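Local coordinates for CBS domain-containing protein (Pyrococcus horikoshii, PDB 2YZQ) that is of unknown cellular function but carries four CBS domains and binds S-adenosylmethionine in a pocket within its single chain, at residues A[32-37]-A[45-50]; A[167-172]-A[231-236]. All blocks are in the same frame, centred on the assembly; numbering follows the deposited sequence.

Contact 1 of 2, residues A[32-37]-A[45-50]; sequences VRSFPV and VGIISV
Ile47 reaches back along strand 34-37 to Ser34. Its CD1 lies 3.2 Å from Ser34 OG, a close van der Waals contact of methyl with hydroxyl. CG1 is anti to the backbone N (chi1 -168°) and the chain stays extended beyond it. This sets CG1 3.3 Å from Phe35 O on the way to Ser34. Pro36 lies on the same face of the sheet. Val37 and Ile48 share the other face, where Val37 CG2 rests against Ile48 CG2 at 3.9 Å. Beside the bulge at the turn end, Val45 CG2 meets Val37 CG1 at 3.5 Å, and the two side chains cross at about a right angle. An alanine in place of Ile47 would probably leave Ser34 OG and Phe35 O without their aliphatic cover and open a gap beside Tyr91 and Val70.

The backbones form an antiparallel beta hairpin, part of the small sheet of a CBS domain. Phe35 and Ile48 are a hydrogen-bonded pair. Phe35 N gives to Ile48 O at 2.8 Å, and Ile48 N returns a bond to Phe35 O. Past the pair of Ser34 with Ser49, Val50 N bonds to Arg33 O. Near the turn, Val45 and Gly46 both face Val37, a classic beta bulge. Val37 O takes a bond from Val45 N at 2.7 Å and a weak one from Gly46 N. At this bulge Val37 N bonds to Gly46 O at 2.6 Å and meets it from 38° out of its carbonyl plane. Gly46 brings no side chain to the Val37 side.

Further out, the carbonyl of Pro36 takes a backbone bond from Ile14, and Ile47 bonds through its backbone to Lys67. Arg93 of strand 93-97 touches Arg33, Ser34 and Ile47. Val37 rests on Leu16, and Phe35 on Val12.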
loop_
_atom_site.group_PDB
_atom_site.type_symbol
_atom_site.label_atom_id
_atom_site.label_comp_id
_atom_site.label_asym_id
_atom_site.label_seq_id
_atom_site.Cartn_x
_atom_site.Cartn_y
_atom_site.Cartn_z
ATOM N N VAL A 32 -7.984 -11.262 8.970
ATOM C CA VAL A 32 -7.021 -10.246 8.548
ATOM C C VAL A 32 -7.396 -9.670 7.186
ATOM O O VAL A 32 -8.576 -9.529 6.865
ATOM C CB VAL A 32 -5.593 -10.838 8.463
ATOM C CG1 VAL A 32 -5.121 -11.260 9.844
ATOM C CG2 VAL A 32 -5.578 -12.028 7.514
ATOM N N ARG A 33 -6.384 -9.343 6.391
ATOM C CA ARG A 33 -6.594 -8.779 5.062
ATOM C C ARG A 33 -6.927 -9.891 4.069
ATOM O O ARG A 33 -7.851 -9.766 3.265
ATOM C CB ARG A 33 -5.333 -8.036 4.621
ATOM C CG ARG A 33 -5.522 -7.094 3.448
ATOM C CD ARG A 33 -4.234 -6.332 3.173
ATOM N NE ARG A 33 -3.758 -5.624 4.360
ATOM C CZ ARG A 33 -2.589 -4.997 4.441
ATOM N NH1 ARG A 33 -1.765 -4.988 3.401
ATOM N NH2 ARG A 33 -2.240 -4.381 5.562
ATOM N N SER A 34 -6.165 -10.978 4.133
ATOM C CA SER A 34 -6.373 -12.124 3.254
ATOM C C SER A 34 -5.726 -13.357 3.874
ATOM O O SER A 34 -4.846 -13.238 4.726
ATOM C CB SER A 34 -5.764 -11.860 1.875
ATOM O OG SER A 34 -4.358 -11.721 1.953
ATOM N N PHE A 35 -6.164 -14.537 3.448
ATOM C CA PHE A 35 -5.624 -15.789 3.973
ATOM C C PHE A 35 -5.053 -16.662 2.866
ATOM O O PHE A 35 -5.628 -16.760 1.784
ATOM C CB PHE A 35 -6.715 -16.608 4.674
ATOM C CG PHE A 35 -7.346 -15.925 5.849
ATOM C CD1 PHE A 35 -6.589 -15.574 6.959
ATOM C CD2 PHE A 35 -8.713 -15.667 5.858
ATOM C CE1 PHE A 35 -7.186 -14.972 8.067
ATOM C CE2 PHE A 35 -9.318 -15.067 6.960
ATOM C CZ PHE A 35 -8.552 -14.720 8.066
ATOM N N PRO A 36 -3.896 -17.297 3.113
ATOM C CA PRO A 36 -3.341 -18.160 2.066
ATOM C C PRO A 36 -4.267 -19.376 1.995
ATOM O O PRO A 36 -4.798 -19.806 3.019
ATOM C CB PRO A 36 -1.961 -18.526 2.611
ATOM C CG PRO A 36 -1.609 -17.341 3.463
ATOM C CD PRO A 36 -2.909 -17.060 4.178
ATOM N N VAL A 37 -4.470 -19.915 0.798
ATOM C CA VAL A 37 -5.339 -21.077 0.627
ATOM C C VAL A 37 -4.514 -22.315 0.306
ATOM O O VAL A 37 -3.655 -22.289 -0.574
ATOM C CB VAL A 37 -6.355 -20.852 -0.513
ATOM C CG1 VAL A 37 -7.261 -22.070 -0.651
ATOM C CG2 VAL A 37 -7.177 -19.613 -0.235
ATOM N N VAL A 45 -2.293 -23.156 -2.797
ATOM C CA VAL A 45 -3.038 -23.225 -4.046
ATOM C C VAL A 45 -3.595 -21.853 -4.421
ATOM O O VAL A 45 -4.214 -21.695 -5.473
ATOM C CB VAL A 45 -4.197 -24.251 -3.966
ATOM C CG1 VAL A 45 -3.631 -25.650 -3.765
ATOM C CG2 VAL A 45 -5.140 -23.896 -2.830
ATOM N N GLY A 46 -3.364 -20.862 -3.562
ATOM C CA GLY A 46 -3.844 -19.517 -3.843
ATOM C C GLY A 46 -4.052 -18.664 -2.606
ATOM O O GLY A 46 -3.610 -19.017 -1.514
ATOM N N ILE A 47 -4.715 -17.525 -2.778
ATOM C CA ILE A 47 -4.987 -16.629 -1.663
ATOM C C ILE A 47 -6.389 -16.045 -1.801
ATOM O O ILE A 47 -6.877 -15.837 -2.911
ATOM C CB ILE A 47 -3.956 -15.475 -1.604
ATOM C CG1 ILE A 47 -4.072 -14.736 -0.270
ATOM C CG2 ILE A 47 -4.190 -14.502 -2.749
ATOM C CD1 ILE A 47 -2.956 -13.739 -0.024
ATOM N N ILE A 48 -7.039 -15.798 -0.670
ATOM C CA ILE A 48 -8.380 -15.229 -0.677
ATOM C C ILE A 48 -8.411 -13.958 0.163
ATOM O O ILE A 48 -7.939 -13.938 1.301
ATOM C CB ILE A 48 -9.424 -16.238 -0.131
ATOM C CG1 ILE A 48 -10.833 -15.646 -0.248
ATOM C CG2 ILE A 48 -9.117 -16.588 1.317
ATOM C CD1 ILE A 48 -11.257 -15.361 -1.674
ATOM N N SER A 49 -8.963 -12.892 -0.409
ATOM C CA SER A 49 -9.052 -11.609 0.276
ATOM C C SER A 49 -10.459 -11.363 0.806
ATOM O O SER A 49 -11.443 -11.789 0.202
ATOM C CB SER A 49 -8.656 -10.481 -0.676
ATOM O OG SER A 49 -9.481 -10.478 -1.830
ATOM N N VAL A 50 -10.548 -10.673 1.939
ATOM C CA VAL A 50 -11.834 -10.367 2.550
ATOM C C VAL A 50 -12.654 -9.439 1.656
ATOM O O VAL A 50 -13.875 -9.570 1.567
ATOM C CB VAL A 50 -11.648 -9.708 3.938
ATOM C CG1 VAL A 50 -10.874 -8.409 3.802
ATOM C CG2 VAL A 50 -13.001 -9.462 4.584
#

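Contact 2 of 2, residues A[167-172]-A[231-236]; sequences GNLVGI and VIVATP. With SAM (S-adenosylmethionine), chain B.
Val231 holds CG1 anti to its backbone N (chi1 -167°), and this turns CG2 onto the backbone of Gly171, 3.4 Å from its CA. In Leu169 a fully extended chi1 (-180°) is followed by a chi2 of 68°, which lays the CD2 branch against both Val231 and Val233. Leu169 CD2 is 4.0 Å from Val233 CG1. It is 4.2 Å from Val231 CG1. Leu169 and Val233 run past each other in opposite directions. Ile172 CG2 meets Val231 CG2 at 4.2 Å.

The strand and the loop come from two different CBS domain ranges, and together they wall the adenine end of the S-adenosylmethionine pocket. Val170 and Gly171 both face Val162 in a classic beta bulge. Ile172 lies over one face of the adenine, with CG2 3.6 Å from C4 of the ligand and CD1 over N6 and N7 on that same face. Ile232 CG1 sits on the other side of the ring plane, next to N1. The backbone of Ile232 pairs with the adenine through two hydrogen bonds. Its N gives a nearly straight bond to ligand N1 (2.7 Å), and its O accepts from N6 (3.1 Å). Thr228 OG1, Asp177 OD1, Glu253 OE2 and the backbone O of Gln254 are also hydrogen-bonded to the ligand. Pro256 of strand 254-259 packs against Ile172 and Val231.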
loop_
_atom_site.group_PDB
_atom_site.type_symbol
_atom_site.label_atom_id
_atom_site.label_comp_id
_atom_site.label_asym_id
_atom_site.label_seq_id
_atom_site.Cartn_x
_atom_site.Cartn_y
_atom_site.Cartn_z
ATOM N N GLY A 167 -5.499 24.692 -7.569
ATOM C CA GLY A 167 -4.544 23.603 -7.683
ATOM C C GLY A 167 -3.618 23.405 -6.500
ATOM O O GLY A 167 -2.761 22.528 -6.538
ATOM N N ASN A 168 -3.782 24.215 -5.456
ATOM C CA ASN A 168 -2.948 24.096 -4.259
ATOM C C ASN A 168 -3.396 22.904 -3.414
ATOM O O ASN A 168 -4.589 22.635 -3.297
ATOM C CB ASN A 168 -3.054 25.361 -3.401
ATOM C CG ASN A 168 -2.669 26.618 -4.157
ATOM O OD1 ASN A 168 -1.541 26.751 -4.632
ATOM N ND2 ASN A 168 -3.609 27.550 -4.272
ATOM N N LEU A 169 -2.438 22.208 -2.808
ATOM C CA LEU A 169 -2.744 21.058 -1.960
ATOM C C LEU A 169 -3.399 21.522 -0.654
ATOM O O LEU A 169 -2.818 22.323 0.084
ATOM C CB LEU A 169 -1.458 20.283 -1.643
ATOM C CG LEU A 169 -1.614 19.041 -0.761
ATOM C CD1 LEU A 169 -2.384 17.967 -1.520
ATOM C CD2 LEU A 169 -0.239 18.519 -0.359
ATOM N N VAL A 170 -4.603 21.027 -0.369
ATOM C CA VAL A 170 -5.298 21.418 0.862
ATOM C C VAL A 170 -5.778 20.247 1.713
ATOM O O VAL A 170 -6.258 20.445 2.828
ATOM C CB VAL A 170 -6.527 22.323 0.578
ATOM C CG1 VAL A 170 -6.084 23.606 -0.106
ATOM C CG2 VAL A 170 -7.556 21.578 -0.260
ATOM N N GLY A 171 -5.654 19.031 1.197
ATOM C CA GLY A 171 -6.092 17.883 1.966
ATOM C C GLY A 171 -5.788 16.576 1.272
ATOM O O GLY A 171 -5.074 16.537 0.271
ATOM N N ILE A 172 -6.328 15.498 1.820
ATOM C CA ILE A 172 -6.119 14.181 1.244
ATOM C C ILE A 172 -7.273 13.315 1.728
ATOM O O ILE A 172 -7.816 13.554 2.804
ATOM C CB ILE A 172 -4.735 13.625 1.677
ATOM C CG1 ILE A 172 -4.434 12.321 0.936
ATOM C CG2 ILE A 172 -4.679 13.462 3.196
ATOM C CD1 ILE A 172 -2.951 12.009 0.858
ATOM N N VAL A 231 -2.024 17.407 5.809
ATOM C CA VAL A 231 -1.360 16.427 4.961
ATOM C C VAL A 231 0.118 16.240 5.285
ATOM O O VAL A 231 0.878 17.211 5.411
ATOM C CB VAL A 231 -1.500 16.823 3.473
ATOM C CG1 VAL A 231 -1.103 15.660 2.582
ATOM C CG2 VAL A 231 -2.934 17.248 3.180
ATOM N N ILE A 232 0.507 14.979 5.445
ATOM C CA ILE A 232 1.887 14.614 5.720
ATOM C C ILE A 232 2.541 14.507 4.348
ATOM O O ILE A 232 2.149 13.662 3.539
ATOM C CB ILE A 232 1.970 13.255 6.428
ATOM C CG1 ILE A 232 1.131 13.289 7.708
ATOM C CG2 ILE A 232 3.423 12.918 6.723
ATOM C CD1 ILE A 232 1.528 14.392 8.670
ATOM N N VAL A 233 3.530 15.359 4.095
ATOM C CA VAL A 233 4.188 15.404 2.791
ATOM C C VAL A 233 5.651 15.009 2.742
ATOM O O VAL A 233 6.328 14.895 3.765
ATOM C CB VAL A 233 4.085 16.831 2.173
ATOM C CG1 VAL A 233 2.641 17.263 2.077
ATOM C CG2 VAL A 233 4.861 17.829 3.022
ATOM N N ALA A 234 6.125 14.807 1.516
ATOM C CA ALA A 234 7.511 14.467 1.241
ATOM C C ALA A 234 7.999 15.430 0.165
ATOM O O ALA A 234 7.214 16.191 -0.400
ATOM C CB ALA A 234 7.615 13.029 0.736
ATOM N N THR A 235 9.301 15.420 -0.089
ATOM C CA THR A 235 9.886 16.254 -1.134
ATOM C C THR A 235 10.808 15.312 -1.889
ATOM O O THR A 235 11.099 14.215 -1.415
ATOM C CB THR A 235 10.713 17.430 -0.567
ATOM O OG1 THR A 235 11.905 16.930 0.051
ATOM C CG2 THR A 235 9.897 18.214 0.448
ATOM N N PRO A 236 11.281 15.716 -3.074
ATOM C CA PRO A 236 12.172 14.841 -3.841
ATOM C C PRO A 236 13.466 14.456 -3.124
ATOM O O PRO A 236 14.016 13.382 -3.361
ATOM C CB PRO A 236 12.443 15.650 -5.105
ATOM C CG PRO A 236 11.183 16.442 -5.274
ATOM C CD PRO A 236 10.912 16.907 -3.861
HETATM N N SAM B . -5.408 1.474 4.483
HETATM C CA SAM B . -5.401 1.924 5.883
HETATM C C SAM B . -6.631 1.397 6.599
HETATM O O SAM B . -6.689 1.426 7.818
HETATM O OXT SAM B . -7.565 0.944 5.961
HETATM C CB SAM B . -5.379 3.459 5.914
HETATM C CG SAM B . -4.895 3.945 7.282
HETATM S SD SAM B . -4.593 5.737 7.239
HETATM C CE SAM B . -4.314 6.020 9.020
HETATM C "C5'" SAM B . -6.204 6.481 6.897
HETATM C "C4'" SAM B . -6.157 7.968 7.254
HETATM O "O4'" SAM B . -4.880 8.526 6.860
HETATM C "C3'" SAM B . -7.247 8.762 6.521
HETATM O "O3'" SAM B . -7.850 9.696 7.432
HETATM C "C2'" SAM B . -6.466 9.466 5.403
HETATM O "O2'" SAM B . -7.131 10.653 4.957
HETATM C "C1'" SAM B . -5.130 9.728 6.113
HETATM N N9 SAM B . -4.018 9.964 5.190
HETATM C C8 SAM B . -3.630 9.218 4.101
HETATM N N7 SAM B . -2.512 9.694 3.620
HETATM C C5 SAM B . -2.197 10.836 4.289
HETATM C C6 SAM B . -1.188 11.835 4.187
HETATM N N6 SAM B . -0.225 11.774 3.201
HETATM N N1 SAM B . -1.186 12.854 5.073
HETATM C C2 SAM B . -2.136 12.980 6.006
HETATM N N3 SAM B . -3.079 12.054 6.159
HETATM C C4 SAM B . -3.161 10.998 5.313
#

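From the N terminus, contact 1 comes first. It joins neighbouring strands 34-38 and 44-49 and closes the short turn between them, all within one CBS domain range. Contact 2 opens only later. It brings strand 169-174 together with the loop ahead of helix 240-250, closing a loop of 58 residues that includes the unmodelled residues 187-218. The two neither nest nor cross. They lie on opposite sides of the chain's centre. The centres of contact 1 and contact 2 are 34 Å apart, and their nearest atoms about 17 Å apart. Contact 1 ties a hairpin locally. Contact 2 links two CBS ranges at the ligand, and the side chain of Arg33 in contact 1 lies about 7 Å from that same ligand.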